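PDB 5WA1: programmed cell death 6-interacting protein from Homo sapiens, which helps sort cargo into multivesicular bodies and takes part in cytokinesis and membrane repair, here represented by its Bro1 domain with a bound CHMP4C peptide. Local coordinates for residues Q215-F220 with N239-Y244; Q29-S34 with F114-A119; E293-L298 with A331-N336. All coordinates share one frame; numbering follows the deposited sequence.

Contact 1 (Q215-F220 with N239-Y244); sequences QAQEVF and NQAADY
The amide of Gln217, lodged against the CB-CG stem of Gln240 on the neighbouring helix, is gripped by three backbone groups: its NE2 donates to the carbonyls of Leu237 and Ala356, and its OE1 accepts from the N-H of Leu358. The Leu237 carbonyl lies two residues before Asn239, in the same helix 231-252, and the other two groups belong to a later loop, so this one head group ties helix 202-226 to helix 231-252 and to the chain that follows. Glutamine suits the place because it offers a donor and an acceptor on a flexible stem. That stem leaves its helix with CG anti to the backbone N (chi1 178°) and then bends at chi2 (73°), which lays CG 3.6 Å from Ala241 CB and swings NE2 to 3.6 Å from Gln240 CB. The two glutamine amides are turned nearly perpendicular, 82° apart, and Gln217 meets only the aliphatic part of Gln240. Gln217 CB comes to the edge of the Tyr244 ring, 3.7 Å from CD2, while NE2 of Gln240 rests over one face toward the rim. Tyr244 reaches with OH to Thr357, and Glu218 forms a salt bridge with Lys269. The small methyl of Ala241 lets the antiparallel axes approach to 8.8 Å, within a region that binds CHMP4 proteins; Phe220, farther along the first helix, meets an aromatic side chain of the bound peptide edge-to-face. A buried amide satisfied by main-chain groups thus gives this otherwise van der Waals interface a directional, polar centre.

Contact 2 (Q29-S34 with F114-A119); sequences QLKKTS and FTWKDA
Backbone pairing joins Lys32 to Lys117 and Ser34 to Thr115, on either side of the single bridge between Thr33 and Trp116. Lys117 N donates to Lys32 O over 3.0 Å with a nearly straight N-H...O angle of 166°, and Ser34 N reaches Thr115 O at 3.2 Å. The irregular segment 29-34 thereby runs antiparallel along strand 114-117, whose other edge pairs with strand 131-134.

Side-chain hydrogen bonds reinforce the backbone. Thr33 OG1 stands 2.7 Å from Thr115 O, above its carbonyl plane and on the opposite face from Ser34 N, so two donors clasp one oxygen. Threonine fits because OG1, anti to the backbone N (chi1 -179°), can bind this carbonyl and also meet Arg71. Trp116 NE1 hydrogen-bonds Glu140 OE1 of helix 137-157. Lys31 bends at chi3 and chi4, bringing NZ toward Lys117 O, but the modelled separation is so short that its exact geometry is doubtful.

Apolar contacts fill the side toward the helices. Thr33 CB sits 3.5 Å from the centroid of the six-membered ring of Trp116, only 10° off its normal, a CH-pi contact, while Lys31 CB lies at the ring edge, 3.6 Å from CE3. Ala119 CB packs on Lys31 CG.

Of the charged groups, Lys32 and Lys117 extend side by side with their NZ atoms 3.9 Å apart, a probably unfavourable approach. Overall, one doubly bound carbonyl and one indole face covered by Thr33 CB fix the N-terminal segment to the sheet, while Asp199, which forms a salt bridge with Lys31 NZ and accepts from Ala119 N, ties both segments to a third part of the chain.

Contact 3 (E293-L298 with A331-N336); sequences EEIARL and AAKKDN
Helices 291-311 and 319-340 run roughly antiparallel here, their local axes 148° apart and 9.7 Å at closest approach, with Ile295 facing Ala332 across the gap. Ile295 makes the largest contribution to the contact. Its CG1 branch, anti to the carbonyl carbon (chi1 -73°), points at the second helix and rests 3.7 Å from Ala332 CB. The branch then continues nearly extended, bringing its terminal CD1 within 3.5 Å of Asn336 CB and alongside the amide, where ND2 is 3.7 Å away. Isoleucine suits the place: one long branch spans a whole turn of the partner helix, from Ala332 to Asn336, while CG2 passes near the aliphatic CG of Lys333. Ala332 suits its place because its small methyl admits close neighbours: Glu294 OE1 lies against Ala332 CB at 3.9 Å, in van der Waals contact, and Leu298 CD1 more loosely.

The polar ends of Glu294 and Asn336 find their partners outside the two segments. Glu294 makes a salt bridge with Lys286 of helix 262-287, and OD1 of Asn336 accepts from the backbone N of Asp342, beyond the end of its own helix. Leu298 and Ile295 also touch Leu329, extending the apolar seam one turn toward the start of helix 319-340. The two helices are therefore joined mainly by van der Waals contacts of Ile295 and Ala332, and the outward bonds of Glu294 and Asn336 satisfy these polar ends and link the seam to the surrounding chain.

In the fold
All three contacts belong to one Bro1 domain, strung along its elongated body. In chain order contact 2 closes first, followed by contact 1 and then contact 3. Contact 2, joining the N-terminal segment to the two-stranded antiparallel sheet, and contact 3, in the last two long helices, have centres about 54 Å apart on opposite sides of the chain's centre. Contact 1 lies nearer the middle, its centre about 30 Å from that of contact 2 and 26 Å from that of contact 3. Contacts 1 and 3 each join consecutive antiparallel helices and fall within the CHMP4-interaction region; helix 262-287 touches both, linking the peptide-contacting centre to the far helical end.

Contact 1 (Q215-F220 with N239-Y244)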
ATOM      1  N   GLN A 215       4.852  -4.031   1.618  1.00 37.79           N
ATOM      2  CA  GLN A 215       4.946  -4.563   0.273  1.00 32.45           C
ATOM      3  C   GLN A 215       5.918  -3.751  -0.563  1.00 40.99           C
ATOM      4  O   GLN A 215       6.618  -4.318  -1.408  1.00 38.97           O
ATOM      5  CB  GLN A 215       3.548  -4.647  -0.348  1.00 42.52           C
ATOM      6  CG  GLN A 215       2.758  -5.730   0.393  1.00 40.84           C
ATOM      7  CD  GLN A 215       1.371  -6.051  -0.149  1.00 46.15           C
ATOM      8  OE1 GLN A 215       0.910  -7.181   0.001  1.00 43.79           O
ATOM      9  NE2 GLN A 215       0.688  -5.067  -0.743  1.00 40.41           N
ATOM     10  N   ALA A 216       6.014  -2.442  -0.305  1.00 39.15           N
ATOM     11  CA  ALA A 216       7.050  -1.644  -0.953  1.00 37.01           C
ATOM     12  C   ALA A 216       8.441  -2.149  -0.582  1.00 38.48           C
ATOM     13  O   ALA A 216       9.305  -2.299  -1.453  1.00 41.59           O
ATOM     14  CB  ALA A 216       6.893  -0.169  -0.577  1.00 37.11           C
ATOM     15  N   GLN A 217       8.676  -2.417   0.709  1.00 37.29           N
ATOM     16  CA  GLN A 217       9.971  -2.956   1.137  1.00 42.48           C
ATOM     17  C   GLN A 217      10.237  -4.320   0.503  1.00 39.14           C
ATOM     18  O   GLN A 217      11.369  -4.618   0.099  1.00 38.88           O
ATOM     19  CB  GLN A 217      10.029  -3.044   2.664  1.00 39.93           C
ATOM     20  CG  GLN A 217      11.330  -3.645   3.245  1.00 36.59           C
ATOM     21  CD  GLN A 217      12.534  -2.704   3.139  1.00 37.97           C
ATOM     22  OE1 GLN A 217      12.381  -1.501   2.938  1.00 39.85           O
ATOM     23  NE2 GLN A 217      13.743  -3.260   3.284  1.00 35.06           N
ATOM     24  N   GLU A 218       9.202  -5.151   0.382  1.00 38.85           N
ATOM     25  CA  GLU A 218       9.380  -6.443  -0.271  1.00 39.37           C
ATOM     26  C   GLU A 218       9.809  -6.282  -1.722  1.00 43.08           C
ATOM     27  O   GLU A 218      10.618  -7.069  -2.231  1.00 40.11           O
ATOM     28  CB  GLU A 218       8.087  -7.255  -0.192  1.00 38.70           C
ATOM     29  CG  GLU A 218       8.194  -8.627  -0.858  1.00 43.94           C
ATOM     30  CD  GLU A 218       6.878  -9.390  -0.826  1.00 47.62           C
ATOM     31  OE1 GLU A 218       5.899  -8.851  -0.282  1.00 48.59           O
ATOM     32  OE2 GLU A 218       6.823 -10.524  -1.341  1.00 56.94           O
ATOM     33  N   VAL A 219       9.257  -5.281  -2.417  1.00 38.05           N
ATOM     34  CA  VAL A 219       9.644  -5.040  -3.799  1.00 33.16           C
ATOM     35  C   VAL A 219      11.118  -4.667  -3.879  1.00 35.56           C
ATOM     36  O   VAL A 219      11.826  -5.081  -4.803  1.00 40.89           O
ATOM     37  CB  VAL A 219       8.748  -3.947  -4.429  1.00 40.18           C
ATOM     38  CG1 VAL A 219       9.309  -3.518  -5.775  1.00 43.75           C
ATOM     39  CG2 VAL A 219       7.327  -4.460  -4.599  1.00 40.84           C
ATOM     40  N   PHE A 220      11.607  -3.873  -2.922  1.00 40.24           N
ATOM     41  CA  PHE A 220      13.032  -3.555  -2.921  1.00 39.87           C
ATOM     42  C   PHE A 220      13.882  -4.793  -2.667  1.00 41.50           C
ATOM     43  O   PHE A 220      14.985  -4.907  -3.213  1.00 45.39           O
ATOM     44  CB  PHE A 220      13.339  -2.479  -1.883  1.00 47.17           C
ATOM     45  CG  PHE A 220      13.149  -1.086  -2.404  1.00 54.58           C
ATOM     46  CD1 PHE A 220      14.183  -0.427  -3.042  1.00 51.53           C
ATOM     47  CD2 PHE A 220      11.928  -0.449  -2.281  1.00 51.68           C
ATOM     48  CE1 PHE A 220      14.013   0.849  -3.540  1.00 50.50           C
ATOM     49  CE2 PHE A 220      11.746   0.837  -2.772  1.00 52.68           C
ATOM     50  CZ  PHE A 220      12.794   1.487  -3.406  1.00 51.60           C
ATOM     51  N   ASN A 239      15.070  -8.638   6.319  1.00 35.55           N
ATOM     52  CA  ASN A 239      14.802  -8.548   7.750  1.00 36.77           C
ATOM     53  C   ASN A 239      13.894  -7.362   8.052  1.00 45.27           C
ATOM     54  O   ASN A 239      12.983  -7.451   8.888  1.00 37.26           O
ATOM     55  CB  ASN A 239      16.117  -8.432   8.515  1.00 36.77           C
ATOM     56  CG  ASN A 239      15.988  -8.867   9.961  1.00 44.82           C
ATOM     57  OD1 ASN A 239      15.168  -9.724  10.295  1.00 43.75           O
ATOM     58  ND2 ASN A 239      16.784  -8.265  10.829  1.00 39.95           N
ATOM     59  N   GLN A 240      14.122  -6.243   7.368  1.00 41.42           N
ATOM     60  CA  GLN A 240      13.264  -5.079   7.561  1.00 41.46           C
ATOM     61  C   GLN A 240      11.845  -5.346   7.069  1.00 35.99           C
ATOM     62  O   GLN A 240      10.875  -4.913   7.700  1.00 37.86           O
ATOM     63  CB  GLN A 240      13.860  -3.868   6.845  1.00 34.88           C
ATOM     64  CG  GLN A 240      12.980  -2.629   6.959  1.00 37.65           C
ATOM     65  CD  GLN A 240      12.779  -2.202   8.392  1.00 42.53           C
ATOM     66  OE1 GLN A 240      13.736  -1.871   9.086  1.00 53.91           O
ATOM     67  NE2 GLN A 240      11.529  -2.210   8.846  1.00 47.53           N
ATOM     68  N   ALA A 241      11.704  -6.027   5.932  1.00 35.36           N
ATOM     69  CA  ALA A 241      10.372  -6.389   5.462  1.00 36.93           C
ATOM     70  C   ALA A 241       9.662  -7.282   6.467  1.00 41.62           C
ATOM     71  O   ALA A 241       8.448  -7.159   6.680  1.00 36.60           O
ATOM     72  CB  ALA A 241      10.467  -7.078   4.102  1.00 32.59           C
ATOM     73  N   ALA A 242      10.409  -8.184   7.107  1.00 36.63           N
ATOM     74  CA  ALA A 242       9.831  -9.031   8.141  1.00 35.84           C
ATOM     75  C   ALA A 242       9.263  -8.196   9.274  1.00 38.14           C
ATOM     76  O   ALA A 242       8.162  -8.471   9.764  1.00 41.15           O
ATOM     77  CB  ALA A 242      10.893 -10.019   8.667  1.00 31.18           C
ATOM     78  N   ASP A 243       9.994  -7.157   9.697  1.00 34.48           N
ATOM     79  CA  ASP A 243       9.493  -6.274  10.747  1.00 33.23           C
ATOM     80  C   ASP A 243       8.186  -5.598  10.338  1.00 35.71           C
ATOM     81  O   ASP A 243       7.261  -5.480  11.154  1.00 37.20           O
ATOM     82  CB  ASP A 243      10.536  -5.212  11.092  1.00 46.47           C
ATOM     83  CG  ASP A 243      11.423  -5.624  12.235  1.00 59.54           C
ATOM     84  OD1 ASP A 243      11.487  -6.837  12.529  1.00 62.70           O
ATOM     85  OD2 ASP A 243      12.050  -4.733  12.841  1.00 63.08           O
ATOM     86  N   TYR A 244       8.093  -5.143   9.083  1.00 38.84           N
ATOM     87  CA  TYR A 244       6.872  -4.466   8.633  1.00 38.34           C
ATOM     88  C   TYR A 244       5.698  -5.428   8.561  1.00 39.18           C
ATOM     89  O   TYR A 244       4.587  -5.095   8.985  1.00 35.99           O
ATOM     90  CB  TYR A 244       7.084  -3.835   7.251  1.00 35.44           C
ATOM     91  CG  TYR A 244       7.952  -2.617   7.209  1.00 35.40           C
ATOM     92  CD1 TYR A 244       7.886  -1.646   8.206  1.00 43.78           C
ATOM     93  CD2 TYR A 244       8.821  -2.416   6.143  1.00 39.20           C
ATOM     94  CE1 TYR A 244       8.677  -0.505   8.142  1.00 50.56           C
ATOM     95  CE2 TYR A 244       9.616  -1.285   6.074  1.00 39.07           C
ATOM     96  CZ  TYR A 244       9.541  -0.337   7.066  1.00 49.01           C
ATOM     97  OH  TYR A 244      10.333   0.786   6.979  1.00 49.67           O
TER

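Contact 2 (Q29-S34 with F114-A119)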
ATOM      1  N   GLN A  29      -9.936  -3.170  -2.445  1.00 47.11           N
ATOM      2  CA  GLN A  29     -11.043  -2.843  -3.335  1.00 53.63           C
ATOM      3  C   GLN A  29     -11.452  -1.381  -3.169  1.00 49.22           C
ATOM      4  O   GLN A  29     -11.351  -0.807  -2.082  1.00 45.13           O
ATOM      5  CB  GLN A  29     -12.239  -3.758  -3.061  1.00 62.78           C
ATOM      6  CG  GLN A  29     -11.972  -5.223  -3.377  1.00 78.77           C
ATOM      7  CD  GLN A  29     -11.730  -5.467  -4.860  1.00 99.43           C
ATOM      8  OE1 GLN A  29     -10.585  -5.594  -5.304  1.00107.10           O
ATOM      9  NE2 GLN A  29     -12.809  -5.543  -5.631  1.00104.19           N
ATOM     10  N   LEU A  30     -11.911  -0.776  -4.267  1.00 46.02           N
ATOM     11  CA  LEU A  30     -12.327   0.616  -4.240  1.00 52.87           C
ATOM     12  C   LEU A  30     -13.712   0.744  -3.608  1.00 55.06           C
ATOM     13  O   LEU A  30     -14.538  -0.169  -3.676  1.00 50.66           O
ATOM     14  CB  LEU A  30     -12.345   1.200  -5.657  1.00 47.22           C
ATOM     15  CG  LEU A  30     -11.049   1.766  -6.266  1.00 48.81           C
ATOM     16  CD1 LEU A  30      -9.963   0.712  -6.426  1.00 54.67           C
ATOM     17  CD2 LEU A  30     -11.348   2.423  -7.602  1.00 57.06           C
ATOM     18  N   LYS A  31     -13.957   1.895  -2.983  1.00 48.01           N
ATOM     19  CA  LYS A  31     -15.278   2.195  -2.448  1.00 49.57           C
ATOM     20  C   LYS A  31     -16.213   2.621  -3.571  1.00 51.73           C
ATOM     21  O   LYS A  31     -15.798   3.282  -4.524  1.00 50.28           O
ATOM     22  CB  LYS A  31     -15.195   3.297  -1.390  1.00 48.64           C
ATOM     23  CG  LYS A  31     -14.329   2.932  -0.185  1.00 49.14           C
ATOM     24  CD  LYS A  31     -14.044   4.134   0.719  1.00 42.77           C
ATOM     25  CE  LYS A  31     -15.316   4.762   1.280  1.00 45.30           C
ATOM     26  NZ  LYS A  31     -16.268   3.773   1.864  1.00 56.23           N
ATOM     27  N   LYS A  32     -17.476   2.228  -3.459  1.00 54.15           N
ATOM     28  CA  LYS A  32     -18.498   2.618  -4.414  1.00 62.41           C
ATOM     29  C   LYS A  32     -19.236   3.850  -3.902  1.00 59.29           C
ATOM     30  O   LYS A  32     -19.347   4.076  -2.693  1.00 58.65           O
ATOM     31  CB  LYS A  32     -19.482   1.468  -4.645  1.00 64.91           C
ATOM     32  CG  LYS A  32     -18.841   0.200  -5.177  1.00 70.35           C
ATOM     33  CD  LYS A  32     -19.835  -0.947  -5.180  1.00 83.75           C
ATOM     34  CE  LYS A  32     -19.146  -2.283  -5.409  1.00 95.20           C
ATOM     35  NZ  LYS A  32     -20.098  -3.413  -5.217  1.00107.14           N
ATOM     36  N   THR A  33     -19.729   4.660  -4.833  1.00 57.16           N
ATOM     37  CA  THR A  33     -20.476   5.847  -4.456  1.00 56.19           C
ATOM     38  C   THR A  33     -21.634   6.026  -5.422  1.00 60.53           C
ATOM     39  O   THR A  33     -21.600   5.538  -6.556  1.00 61.99           O
ATOM     40  CB  THR A  33     -19.585   7.104  -4.438  1.00 69.52           C
ATOM     41  OG1 THR A  33     -20.359   8.244  -4.035  1.00 65.00           O
ATOM     42  CG2 THR A  33     -18.987   7.362  -5.809  1.00 64.35           C
ATOM     43  N   SER A  34     -22.668   6.711  -4.955  1.00 60.54           N
ATOM     44  CA  SER A  34     -23.805   7.009  -5.806  1.00 68.10           C
ATOM     45  C   SER A  34     -23.521   8.248  -6.647  1.00 70.20           C
ATOM     46  O   SER A  34     -22.749   9.127  -6.251  1.00 68.86           O
ATOM     47  CB  SER A  34     -25.053   7.214  -4.957  1.00 74.66           C
ATOM     48  OG  SER A  34     -24.772   8.109  -3.898  1.00 82.99           O
ATOM     49  N   PHE A 114     -22.791  13.371  -0.303  1.00 68.01           N
ATOM     50  CA  PHE A 114     -22.053  12.268  -0.897  1.00 68.35           C
ATOM     51  C   PHE A 114     -22.356  10.999  -0.117  1.00 71.17           C
ATOM     52  O   PHE A 114     -22.281  10.988   1.119  1.00 67.50           O
ATOM     53  CB  PHE A 114     -20.554  12.554  -0.904  1.00 68.54           C
ATOM     54  CG  PHE A 114     -20.202  13.895  -1.481  1.00 72.72           C
ATOM     55  CD1 PHE A 114     -20.116  14.076  -2.853  1.00 73.39           C
ATOM     56  CD2 PHE A 114     -19.958  14.975  -0.648  1.00 73.08           C
ATOM     57  CE1 PHE A 114     -19.790  15.315  -3.384  1.00 82.08           C
ATOM     58  CE2 PHE A 114     -19.633  16.214  -1.168  1.00 76.44           C
ATOM     59  CZ  PHE A 114     -19.548  16.385  -2.536  1.00 83.67           C
ATOM     60  N   THR A 115     -22.730   9.948  -0.839  1.00 71.36           N
ATOM     61  CA  THR A 115     -23.047   8.656  -0.252  1.00 74.81           C
ATOM     62  C   THR A 115     -22.008   7.652  -0.715  1.00 64.91           C
ATOM     63  O   THR A 115     -21.814   7.472  -1.920  1.00 67.09           O
ATOM     64  CB  THR A 115     -24.449   8.202  -0.653  1.00 80.35           C
ATOM     65  OG1 THR A 115     -25.401   9.174  -0.214  1.00 78.63           O
ATOM     66  CG2 THR A 115     -24.773   6.859  -0.020  1.00 83.65           C
ATOM     67  N   TRP A 116     -21.349   7.002   0.242  1.00 58.23           N
ATOM     68  CA  TRP A 116     -20.290   6.044  -0.033  1.00 60.65           C
ATOM     69  C   TRP A 116     -20.553   4.764   0.741  1.00 59.30           C
ATOM     70  O   TRP A 116     -21.094   4.787   1.851  1.00 61.47           O
ATOM     71  CB  TRP A 116     -18.916   6.592   0.350  1.00 63.49           C
ATOM     72  CG  TRP A 116     -18.427   7.669  -0.556  1.00 63.29           C
ATOM     73  CD1 TRP A 116     -18.787   8.986  -0.538  1.00 62.38           C
ATOM     74  CD2 TRP A 116     -17.473   7.524  -1.614  1.00 54.20           C
ATOM     75  NE1 TRP A 116     -18.118   9.671  -1.524  1.00 60.82           N
ATOM     76  CE2 TRP A 116     -17.305   8.797  -2.199  1.00 61.58           C
ATOM     77  CE3 TRP A 116     -16.746   6.445  -2.125  1.00 58.04           C
ATOM     78  CZ2 TRP A 116     -16.437   9.019  -3.268  1.00 59.69           C
ATOM     79  CZ3 TRP A 116     -15.884   6.668  -3.188  1.00 57.44           C
ATOM     80  CH2 TRP A 116     -15.741   7.943  -3.748  1.00 55.42           C
ATOM     81  N   LYS A 117     -20.183   3.668   0.134  1.00 63.11           N
ATOM     82  CA  LYS A 117     -20.355   2.376   0.712  1.00 69.15           C
ATOM     83  C   LYS A 117     -19.036   1.878   1.318  1.00 62.05           C
ATOM     84  O   LYS A 117     -17.976   2.265   0.892  1.00 54.13           O
ATOM     85  CB  LYS A 117     -20.812   1.454  -0.378  1.00 76.12           C
ATOM     86  CG  LYS A 117     -21.381   0.158   0.098  1.00 81.91           C
ATOM     87  CD  LYS A 117     -21.645  -0.737  -1.082  1.00 87.87           C
ATOM     88  CE  LYS A 117     -21.968  -2.131  -0.605  1.00 95.76           C
ATOM     89  NZ  LYS A 117     -21.636  -3.125  -1.652  1.00101.85           N
ATOM     90  N   ASP A 118     -19.118   1.040   2.338  1.00 59.29           N
ATOM     91  CA  ASP A 118     -17.908   0.506   2.959  1.00 55.54           C
ATOM     92  C   ASP A 118     -17.147  -0.368   1.972  1.00 56.36           C
ATOM     93  O   ASP A 118     -17.738  -1.181   1.254  1.00 58.73           O
ATOM     94  CB  ASP A 118     -18.262  -0.299   4.207  1.00 60.29           C
ATOM     95  CG  ASP A 118     -17.050  -0.593   5.073  1.00 65.62           C
ATOM     96  OD1 ASP A 118     -16.355  -1.601   4.813  1.00 59.19           O
ATOM     97  OD2 ASP A 118     -16.789   0.188   6.014  1.00 66.98           O
ATOM     98  N   ALA A 119     -15.816  -0.200   1.940  1.00 51.18           N
ATOM     99  CA  ALA A 119     -14.998  -1.000   1.039  1.00 55.64           C
ATOM    100  C   ALA A 119     -14.966  -2.468   1.451  1.00 62.54           C
ATOM    101  O   ALA A 119     -14.766  -3.343   0.598  1.00 64.63           O
ATOM    102  CB  ALA A 119     -13.575  -0.446   0.985  1.00 52.84           C
TER

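Contact 3 (E293-L298 with A331-N336)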
ATOM      1  N   GLU A 293      27.870 -21.525  11.719  1.00 44.40           N
ATOM      2  CA  GLU A 293      26.848 -20.485  11.643  1.00 43.98           C
ATOM      3  C   GLU A 293      25.969 -20.661  10.412  1.00 48.18           C
ATOM      4  O   GLU A 293      24.750 -20.466  10.482  1.00 42.45           O
ATOM      5  CB  GLU A 293      27.489 -19.096  11.642  1.00 44.00           C
ATOM      6  CG  GLU A 293      26.460 -18.000  11.347  1.00 44.95           C
ATOM      7  CD  GLU A 293      27.024 -16.587  11.361  1.00 52.97           C
ATOM      8  OE1 GLU A 293      28.184 -16.400  11.792  1.00 55.86           O
ATOM      9  OE2 GLU A 293      26.291 -15.655  10.943  1.00 51.92           O
ATOM     10  N   GLU A 294      26.563 -21.035   9.273  1.00 41.18           N
ATOM     11  CA  GLU A 294      25.759 -21.260   8.075  1.00 39.72           C
ATOM     12  C   GLU A 294      24.675 -22.300   8.329  1.00 38.92           C
ATOM     13  O   GLU A 294      23.517 -22.109   7.936  1.00 41.89           O
ATOM     14  CB  GLU A 294      26.636 -21.705   6.896  1.00 41.19           C
ATOM     15  CG  GLU A 294      25.792 -21.895   5.631  1.00 50.82           C
ATOM     16  CD  GLU A 294      26.414 -22.788   4.555  1.00 62.97           C
ATOM     17  OE1 GLU A 294      27.504 -23.368   4.781  1.00 53.54           O
ATOM     18  OE2 GLU A 294      25.784 -22.898   3.468  1.00 55.12           O
ATOM     19  N   ILE A 295      25.039 -23.402   8.991  1.00 38.38           N
ATOM     20  CA  ILE A 295      24.092 -24.478   9.277  1.00 38.25           C
ATOM     21  C   ILE A 295      22.995 -23.989  10.214  1.00 40.63           C
ATOM     22  O   ILE A 295      21.812 -24.295  10.023  1.00 40.22           O
ATOM     23  CB  ILE A 295      24.835 -25.698   9.864  1.00 40.07           C
ATOM     24  CG1 ILE A 295      25.633 -26.409   8.777  1.00 42.58           C
ATOM     25  CG2 ILE A 295      23.844 -26.663  10.511  1.00 46.63           C
ATOM     26  CD1 ILE A 295      26.683 -27.387   9.310  1.00 44.27           C
ATOM     27  N   ALA A 296      23.372 -23.250  11.261  1.00 42.15           N
ATOM     28  CA  ALA A 296      22.384 -22.757  12.219  1.00 42.48           C
ATOM     29  C   ALA A 296      21.362 -21.856  11.541  1.00 42.08           C
ATOM     30  O   ALA A 296      20.165 -21.920  11.843  1.00 40.16           O
ATOM     31  CB  ALA A 296      23.075 -22.002  13.352  1.00 42.90           C
ATOM     32  N   ARG A 297      21.819 -21.015  10.616  1.00 38.07           N
ATOM     33  CA  ARG A 297      20.901 -20.090   9.960  1.00 40.32           C
ATOM     34  C   ARG A 297      20.027 -20.810   8.937  1.00 40.75           C
ATOM     35  O   ARG A 297      18.830 -20.528   8.832  1.00 39.21           O
ATOM     36  CB  ARG A 297      21.694 -18.943   9.333  1.00 35.74           C
ATOM     37  CG  ARG A 297      22.372 -18.057  10.388  1.00 37.18           C
ATOM     38  CD  ARG A 297      22.795 -16.736   9.781  1.00 39.17           C
ATOM     39  NE  ARG A 297      23.512 -15.864  10.714  1.00 40.45           N
ATOM     40  CZ  ARG A 297      22.934 -15.062  11.607  1.00 44.41           C
ATOM     41  NH1 ARG A 297      21.607 -15.020  11.723  1.00 40.17           N
ATOM     42  NH2 ARG A 297      23.688 -14.301  12.392  1.00 43.52           N
ATOM     43  N   LEU A 298      20.590 -21.782   8.212  1.00 39.67           N
ATOM     44  CA  LEU A 298      19.778 -22.587   7.303  1.00 42.18           C
ATOM     45  C   LEU A 298      18.749 -23.412   8.066  1.00 42.70           C
ATOM     46  O   LEU A 298      17.632 -23.627   7.580  1.00 40.54           O
ATOM     47  CB  LEU A 298      20.672 -23.510   6.460  1.00 41.99           C
ATOM     48  CG  LEU A 298      21.538 -22.877   5.354  1.00 40.55           C
ATOM     49  CD1 LEU A 298      22.594 -23.872   4.796  1.00 39.38           C
ATOM     50  CD2 LEU A 298      20.676 -22.333   4.222  1.00 43.62           C
ATOM     51  N   ALA A 331      23.976 -30.305   2.119  1.00 61.94           N
ATOM     52  CA  ALA A 331      25.379 -30.254   1.709  1.00 66.96           C
ATOM     53  C   ALA A 331      26.248 -29.667   2.814  1.00 60.28           C
ATOM     54  O   ALA A 331      27.339 -30.180   3.095  1.00 58.38           O
ATOM     55  CB  ALA A 331      25.531 -29.457   0.413  1.00 58.73           C
ATOM     56  N   ALA A 332      25.765 -28.611   3.473  1.00 57.24           N
ATOM     57  CA  ALA A 332      26.507 -28.007   4.576  1.00 56.33           C
ATOM     58  C   ALA A 332      26.777 -29.016   5.687  1.00 52.82           C
ATOM     59  O   ALA A 332      27.912 -29.148   6.157  1.00 49.96           O
ATOM     60  CB  ALA A 332      25.744 -26.807   5.125  1.00 52.02           C
ATOM     61  N   LYS A 333      25.733 -29.722   6.138  1.00 47.84           N
ATOM     62  CA  LYS A 333      25.899 -30.700   7.219  1.00 58.29           C
ATOM     63  C   LYS A 333      26.841 -31.824   6.819  1.00 62.83           C
ATOM     64  O   LYS A 333      27.674 -32.265   7.625  1.00 58.82           O
ATOM     65  CB  LYS A 333      24.549 -31.292   7.616  1.00 55.88           C
ATOM     66  CG  LYS A 333      23.665 -30.394   8.442  1.00 62.21           C
ATOM     67  CD  LYS A 333      22.323 -31.069   8.685  1.00 68.27           C
ATOM     68  CE  LYS A 333      21.494 -30.303   9.692  1.00 75.99           C
ATOM     69  NZ  LYS A 333      20.088 -30.803   9.788  1.00 85.57           N
ATOM     70  N   LYS A 334      26.697 -32.330   5.593  1.00 64.25           N
ATOM     71  CA  LYS A 334      27.556 -33.415   5.136  1.00 62.54           C
ATOM     72  C   LYS A 334      29.025 -33.019   5.221  1.00 67.26           C
ATOM     73  O   LYS A 334      29.854 -33.765   5.762  1.00 64.94           O
ATOM     74  CB  LYS A 334      27.182 -33.809   3.705  1.00 62.45           C
ATOM     75  CG  LYS A 334      27.892 -35.065   3.209  1.00 69.27           C
ATOM     76  CD  LYS A 334      27.480 -35.416   1.789  1.00 79.78           C
ATOM     77  CE  LYS A 334      28.485 -34.903   0.765  1.00 85.27           C
ATOM     78  NZ  LYS A 334      29.722 -35.742   0.696  1.00 85.63           N
ATOM     79  N   ASP A 335      29.369 -31.838   4.702  1.00 57.20           N
ATOM     80  CA  ASP A 335      30.766 -31.416   4.736  1.00 64.91           C
ATOM     81  C   ASP A 335      31.214 -31.029   6.141  1.00 53.56           C
ATOM     82  O   ASP A 335      32.385 -31.205   6.483  1.00 55.14           O
ATOM     83  CB  ASP A 335      30.997 -30.255   3.766  1.00 72.42           C
ATOM     84  CG  ASP A 335      31.113 -30.711   2.319  1.00 86.05           C
ATOM     85  OD1 ASP A 335      31.296 -31.924   2.089  1.00 90.11           O
ATOM     86  OD2 ASP A 335      31.031 -29.852   1.412  1.00 91.60           O
ATOM     87  N   ASN A 336      30.316 -30.480   6.969  1.00 54.63           N
ATOM     88  CA  ASN A 336      30.755 -30.081   8.302  1.00 56.23           C
ATOM     89  C   ASN A 336      31.029 -31.296   9.186  1.00 59.56           C
ATOM     90  O   ASN A 336      31.985 -31.292   9.970  1.00 57.25           O
ATOM     91  CB  ASN A 336      29.736 -29.164   8.969  1.00 52.04           C
ATOM     92  CG  ASN A 336      30.274 -28.558  10.249  1.00 51.92           C
ATOM     93  OD1 ASN A 336      31.394 -28.039  10.270  1.00 54.42           O
ATOM     94  ND2 ASN A 336      29.510 -28.656  11.331  1.00 48.47           N
TER